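Local coordinates for TetR-family transcriptional regulator (Streptomyces coelicolor A3, PDB 2QIB), which probably binds operator DNA through an N-terminal helix-turn-helix domain and so regulates transcription, as other TetR-family proteins do, at residues Ala64-Arg67 against Ala68-Leu72; Glu179-Leu182 against Val183-Ala187; Ser27-Ser30 against Pro31-Ser35. All blocks are in the same frame, centred on the assembly; numbering follows the deposited sequence.

Contact 1: residues Ala64-Arg67 against Ala68-Leu72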
# COMPACT_ATOMS: atom_id res chain seq x y z
N ALA A 64 -19.21 9.75 -10.20
CA ALA A 64 -18.60 8.65 -10.98
C ALA A 64 -17.86 7.69 -10.06
O ALA A 64 -17.97 6.48 -10.21
CB ALA A 64 -17.66 9.20 -11.98
N LEU A 65 -17.08 8.24 -9.13
CA LEU A 65 -16.27 7.43 -8.21
C LEU A 65 -17.15 6.60 -7.29
O LEU A 65 -16.83 5.43 -7.00
CB LEU A 65 -15.32 8.33 -7.41
CG LEU A 65 -14.44 7.58 -6.39
CD1 LEU A 65 -13.58 6.46 -7.07
CD2 LEU A 65 -13.54 8.56 -5.65
N GLN A 66 -18.28 7.16 -6.84
CA GLN A 66 -19.27 6.40 -6.08
C GLN A 66 -19.79 5.19 -6.85
O GLN A 66 -19.88 4.08 -6.31
CB GLN A 66 -20.44 7.31 -5.68
CG GLN A 66 -21.61 6.55 -4.98
CD GLN A 66 -21.30 6.32 -3.52
OE1 GLN A 66 -21.13 5.19 -3.06
NE2 GLN A 66 -21.21 7.41 -2.77
N ARG A 67 -20.13 5.38 -8.11
CA ARG A 67 -20.56 4.26 -8.92
C ARG A 67 -19.47 3.18 -9.05
O ARG A 67 -19.72 1.98 -8.89
CB ARG A 67 -20.97 4.73 -10.32
CG ARG A 67 -21.63 3.58 -11.07
CD ARG A 67 -22.01 3.88 -12.49
NE ARG A 67 -23.20 4.74 -12.54
CZ ARG A 67 -23.77 5.11 -13.67
NH1 ARG A 67 -23.26 4.70 -14.83
NH2 ARG A 67 -24.85 5.90 -13.65
N ALA A 68 -18.25 3.64 -9.35
CA ALA A 68 -17.09 2.74 -9.52
C ALA A 68 -16.77 1.99 -8.23
O ALA A 68 -16.50 0.77 -8.24
CB ALA A 68 -15.90 3.55 -9.93
N SER A 69 -16.82 2.72 -7.12
CA SER A 69 -16.55 2.16 -5.79
C SER A 69 -17.58 1.09 -5.42
O SER A 69 -17.23 0.02 -4.90
CB SER A 69 -16.52 3.30 -4.75
OG SER A 69 -15.38 4.12 -5.00
N ASP A 70 -18.87 1.36 -5.69
CA ASP A 70 -19.92 0.36 -5.49
C ASP A 70 -19.71 -0.89 -6.32
O ASP A 70 -19.93 -2.01 -5.84
CB ASP A 70 -21.31 0.96 -5.79
CG ASP A 70 -21.74 1.97 -4.74
OD1 ASP A 70 -21.14 1.96 -3.65
OD2 ASP A 70 -22.65 2.78 -5.00
N ASP A 71 -19.30 -0.68 -7.57
CA ASP A 71 -19.02 -1.78 -8.48
C ASP A 71 -17.90 -2.67 -7.88
O ASP A 71 -18.11 -3.91 -7.69
CB ASP A 71 -18.64 -1.19 -9.85
CG ASP A 71 -18.17 -2.23 -10.88
OD1 ASP A 71 -18.26 -3.46 -10.66
OD2 ASP A 71 -17.67 -1.78 -11.94
N LEU A 72 -16.75 -2.08 -7.58
CA LEU A 72 -15.62 -2.89 -7.05
C LEU A 72 -16.00 -3.58 -5.75
O LEU A 72 -15.72 -4.76 -5.56
CB LEU A 72 -14.36 -2.05 -6.84
CG LEU A 72 -13.12 -2.83 -6.37
CD1 LEU A 72 -12.87 -4.07 -7.27
CD2 LEU A 72 -11.90 -1.90 -6.33
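The carbonyl oxygen of Leu-65 takes two hydrogen bonds from Ser-69, one turn further along the same helix. The backbone N of Ser-69 lies 2.7 Å from Leu-65 O, and its hydroxyl OG donates to that same Leu-65 O at 2.8 Å. The two donors come from opposite faces of the carbonyl plane, the hydroxyl standing 42° out of it. Serine suits a buried place here because its hydroxyl can be satisfied by the helix's own backbone: with OG beside the backbone N (chi1 -67°), it folds back over the preceding turn. The Leu-65 side chain also lies against that hydroxyl, its CD1 3.6 Å from Ser-69 OG.

Around this pair run the i to i+4 bonds of a regular alpha-helix, such as Ala-68 N to Ala-64 O at 3.0 Å. The helix, 57-75, is the long one that in TetR proteins leads from the DNA-binding domain into the ligand-binding domain, and its sides meet different helices. Ala-64 and Ala-68, small enough to let another helix come close, rest against Leu-23 of helix 11-28, and Ala-68 also touches Phe-98 of helix 84-101. Leu-65 and Ser-69 instead face Thr-121 and Val-128 of helix 119-140.

Gln-66 and Asp-70, one turn apart, are the exposed pair. They pass each other at a slant, their amide and carboxylate planes 40° from each other, and CG of Gln-66 passes 3.9 Å from OD2 of Asp-70. Arg-67 extends away along its first two torsions and then bends, so that its NH2 bonds to the backbone oxygen of Gln-16 while its aliphatic part lies on Ile-19 and Leu-23. Asp-71, which also touches Phe-98, turns its carboxylate to a salt bridge with Arg-75, one turn onward, and its CB sits 3.5 Å from Arg-67 O.

Contact 2: residues Glu179-Leu182 against Val183-Ala187; sequences ETQL and VHDFA
Regular alpha-helical bonds join the two segments, the straightest running from His-184 N to Thr-180 O at 2.9 Å with an N-H...O angle of 175°. They belong to helix 175-194 of the TetR-type C-terminal domain, which packs against the second subunit as well as its own chain.

Thr-180 and His-184 lie side by side and point the same way. CG2 of Thr-180, anti to the backbone N, approaches the imidazole obliquely, 3.5 Å from NE2 of His-184. The ring also meets that of Tyr-196 of the second subunit, the two planes nearly parallel, and its ND1 bonds to a bound hexaethylene glycol, so a flat group with a polar edge suits this place. Val-183 fits its branched side chain against the previous turn, CG2 at 3.4 Å from Glu-179 O. The carboxylate of Glu-179 itself pairs with Arg-175. Leu-182 turns its side chain to Phe-96 and Thr-163, while its carbonyl oxygen accepts from Trp-156 as well as from Phe-186 N.

Gln-181 and Asp-185 run askew to one another, their end groups 42° apart in plane. The aspartate folds back over its own helix (chi1 -72°), bringing OD2 within 3.6 Å of CG of Gln-181. One water joins their ends, accepting from Gln-181 NE2 at 3.1 Å and donating to Asp-185 OD2 at 2.8 Å.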
# COMPACT_ATOMS: atom_id res chain seq x y z
N GLU A 179 -2.32 -12.28 -10.06
CA GLU A 179 -3.50 -12.75 -9.34
C GLU A 179 -3.08 -13.93 -8.46
O GLU A 179 -3.35 -13.89 -7.24
CB GLU A 179 -4.61 -13.17 -10.32
CG GLU A 179 -5.22 -11.96 -11.05
CD GLU A 179 -6.05 -12.39 -12.23
OE1 GLU A 179 -6.38 -13.57 -12.34
OE2 GLU A 179 -6.33 -11.54 -13.07
N THR A 180 -2.39 -14.93 -9.04
CA THR A 180 -1.91 -16.09 -8.26
C THR A 180 -0.91 -15.65 -7.20
O THR A 180 -0.94 -16.12 -6.05
CB THR A 180 -1.31 -17.15 -9.20
OG1 THR A 180 -2.42 -17.75 -9.90
CG2 THR A 180 -0.59 -18.22 -8.42
N GLN A 181 -0.02 -14.75 -7.60
CA GLN A 181 0.95 -14.20 -6.65
C GLN A 181 0.30 -13.57 -5.43
O GLN A 181 0.75 -13.84 -4.30
CB GLN A 181 1.81 -13.17 -7.36
CG GLN A 181 2.96 -12.58 -6.45
CD GLN A 181 4.07 -12.02 -7.26
OE1 GLN A 181 4.83 -12.78 -7.87
NE2 GLN A 181 4.25 -10.69 -7.23
N LEU A 182 -0.75 -12.78 -5.62
CA LEU A 182 -1.42 -12.14 -4.48
C LEU A 182 -2.09 -13.17 -3.54
O LEU A 182 -2.09 -12.98 -2.30
CB LEU A 182 -2.46 -11.12 -4.96
CG LEU A 182 -1.76 -9.81 -5.36
CD1 LEU A 182 -2.72 -8.94 -6.14
CD2 LEU A 182 -1.14 -9.01 -4.15
N VAL A 183 -2.63 -14.25 -4.12
CA VAL A 183 -3.19 -15.33 -3.32
C VAL A 183 -2.09 -16.02 -2.49
O VAL A 183 -2.24 -16.18 -1.25
CB VAL A 183 -3.96 -16.37 -4.19
CG1 VAL A 183 -4.47 -17.53 -3.29
CG2 VAL A 183 -5.10 -15.64 -4.88
N HIS A 184 -0.98 -16.38 -3.13
CA HIS A 184 0.15 -16.93 -2.39
C HIS A 184 0.70 -15.96 -1.35
O HIS A 184 1.03 -16.37 -0.25
CB HIS A 184 1.26 -17.29 -3.34
CG HIS A 184 0.95 -18.48 -4.20
ND1 HIS A 184 0.27 -19.59 -3.72
CD2 HIS A 184 1.27 -18.76 -5.49
CE1 HIS A 184 0.19 -20.50 -4.68
NE2 HIS A 184 0.77 -20.01 -5.77
N ASP A 185 0.78 -14.67 -1.71
CA ASP A 185 1.24 -13.63 -0.78
C ASP A 185 0.40 -13.61 0.50
O ASP A 185 0.93 -13.46 1.57
CB ASP A 185 1.15 -12.25 -1.41
CG ASP A 185 2.22 -12.02 -2.49
OD1 ASP A 185 3.22 -12.77 -2.51
OD2 ASP A 185 2.06 -11.05 -3.30
N PHE A 186 -0.91 -13.78 0.36
CA PHE A 186 -1.80 -13.76 1.52
C PHE A 186 -1.41 -14.92 2.45
O PHE A 186 -1.24 -14.73 3.65
CB PHE A 186 -3.28 -13.88 1.05
CG PHE A 186 -4.30 -13.59 2.16
CD1 PHE A 186 -4.97 -12.38 2.21
CD2 PHE A 186 -4.59 -14.58 3.11
CE1 PHE A 186 -5.90 -12.09 3.26
CE2 PHE A 186 -5.51 -14.34 4.15
CZ PHE A 186 -6.17 -13.09 4.22
N ALA A 187 -1.31 -16.14 1.90
CA ALA A 187 -0.90 -17.32 2.72
C ALA A 187 0.45 -17.06 3.40
O ALA A 187 0.64 -17.32 4.62
CB ALA A 187 -0.83 -18.55 1.81
O HOH W 1 2.41 -9.05 -5.29

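Contact 3: residues Ser27-Ser30 against Pro31-Ser35; sequences SRRS and PDEVS
Ser-30, Arg-29 and Glu-33 carry this turn, in which the chain leaves helix 11-28. The hydroxyl OG of Ser-30 donates to Asp-32 OD1 at 2.7 Å, meeting the carboxylate on its syn side; chi1 of 51° sets OG between the backbone N and the carbonyl carbon, where it faces that oxygen. The serine's own carbonyl O receives Glu-33 N at 2.9 Å, and Pro-31, whose ring restricts phi, suits the start of the short 3-10 turn they span.

Arg-29 reaches across with its NE, which donates to Glu-33 O at 2.8 Å in a nearly straight bond (168°). That oxygen lies at the guanidinium edge, close to its plane, while NH2 adds a weak bond to it and forms a salt bridge with Glu-38. A leucine in place of Arg-29 would probably leave Glu-33 O without this side-chain donor and Glu-38 without its charged mate. The Glu-33 carboxylate OE1 accepts from a water, 2.7 Å away, that in turn accepts from Ser-30 N.

Ser-35 then N-caps helix 36-43, its OG accepting from Glu-38 N, at the point where the turn enters the predicted helix-turn-helix of the TetR DNA-binding domain.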
# COMPACT_ATOMS: atom_id res chain seq x y z
N SER A 27 -12.33 7.23 -16.36
CA SER A 27 -11.64 5.93 -16.34
C SER A 27 -10.49 5.93 -17.35
O SER A 27 -9.44 5.32 -17.12
CB SER A 27 -12.59 4.77 -16.63
OG SER A 27 -13.51 4.65 -15.55
N ARG A 28 -10.69 6.62 -18.47
CA ARG A 28 -9.77 6.60 -19.60
C ARG A 28 -8.56 7.51 -19.46
O ARG A 28 -7.53 7.27 -20.10
CB ARG A 28 -10.51 7.00 -20.89
CG ARG A 28 -11.51 5.96 -21.34
CD ARG A 28 -12.50 6.60 -22.35
NE ARG A 28 -12.06 6.28 -23.69
CZ ARG A 28 -12.51 5.25 -24.39
NH1 ARG A 28 -13.47 4.47 -23.89
NH2 ARG A 28 -12.03 5.02 -25.59
N ARG A 29 -8.69 8.58 -18.68
CA ARG A 29 -7.66 9.60 -18.61
C ARG A 29 -7.56 10.15 -17.22
O ARG A 29 -8.55 10.14 -16.46
CB ARG A 29 -8.03 10.80 -19.52
CG ARG A 29 -8.23 10.45 -20.97
CD ARG A 29 -8.19 11.71 -21.85
NE ARG A 29 -9.40 12.55 -21.75
CZ ARG A 29 -10.56 12.30 -22.36
NH1 ARG A 29 -10.73 11.20 -23.09
NH2 ARG A 29 -11.55 13.19 -22.26
N SER A 30 -6.40 10.70 -16.89
CA SER A 30 -6.27 11.44 -15.64
C SER A 30 -7.26 12.61 -15.64
O SER A 30 -7.60 13.14 -16.72
CB SER A 30 -4.83 11.92 -15.41
OG SER A 30 -4.36 12.61 -16.55
N PRO A 31 -7.75 13.00 -14.44
CA PRO A 31 -8.92 13.86 -14.35
C PRO A 31 -8.65 15.30 -14.86
O PRO A 31 -9.58 15.99 -15.29
CB PRO A 31 -9.30 13.82 -12.86
CG PRO A 31 -8.02 13.41 -12.15
CD PRO A 31 -7.21 12.61 -13.12
N ASP A 32 -7.38 15.73 -14.83
CA ASP A 32 -6.98 17.01 -15.44
C ASP A 32 -7.20 17.07 -16.96
O ASP A 32 -7.24 18.18 -17.55
CB ASP A 32 -5.49 17.31 -15.16
CG ASP A 32 -4.57 16.24 -15.69
OD1 ASP A 32 -4.81 15.05 -15.41
OD2 ASP A 32 -3.59 16.57 -16.39
N GLU A 33 -7.32 15.90 -17.61
CA GLU A 33 -7.56 15.82 -19.05
C GLU A 33 -9.01 15.49 -19.40
O GLU A 33 -9.27 15.05 -20.50
CB GLU A 33 -6.65 14.76 -19.70
CG GLU A 33 -5.17 14.98 -19.44
CD GLU A 33 -4.30 14.04 -20.26
OE1 GLU A 33 -4.72 12.89 -20.52
OE2 GLU A 33 -3.17 14.44 -20.63
N VAL A 34 -9.93 15.67 -18.45
CA VAL A 34 -11.36 15.47 -18.70
C VAL A 34 -12.07 16.76 -18.35
O VAL A 34 -11.94 17.24 -17.24
CB VAL A 34 -11.93 14.28 -17.86
CG1 VAL A 34 -13.44 14.12 -18.11
CG2 VAL A 34 -11.20 12.97 -18.25
N SER A 35 -12.80 17.31 -19.31
CA SER A 35 -13.50 18.59 -19.09
C SER A 35 -15.02 18.42 -19.07
O SER A 35 -15.56 17.45 -19.60
CB SER A 35 -13.17 19.60 -20.19
OG SER A 35 -13.72 19.19 -21.44
O HOH W 2 -4.32 10.56 -19.20

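From the N terminus, contact 3 comes first, turning the chain between helix 11-28 and helix 36-43 at the entrance to the predicted helix-turn-helix. Contact 1 follows on helix 57-75, which packs back on helix 11-28 and also touches helices 84-101 and 119-140, joining the DNA-binding part to the C-terminal domain. Contact 2 lies much later, on helix 175-194, where the chain meets the second subunit. Each contact is local and closes no long loop; the three run in series, neither nesting nor crossing. Contacts 1 and 3 have centres about 16 Å apart, whereas contacts 2 and 3 are about 32 Å apart, centre to centre, on opposite sides of the chain's centre.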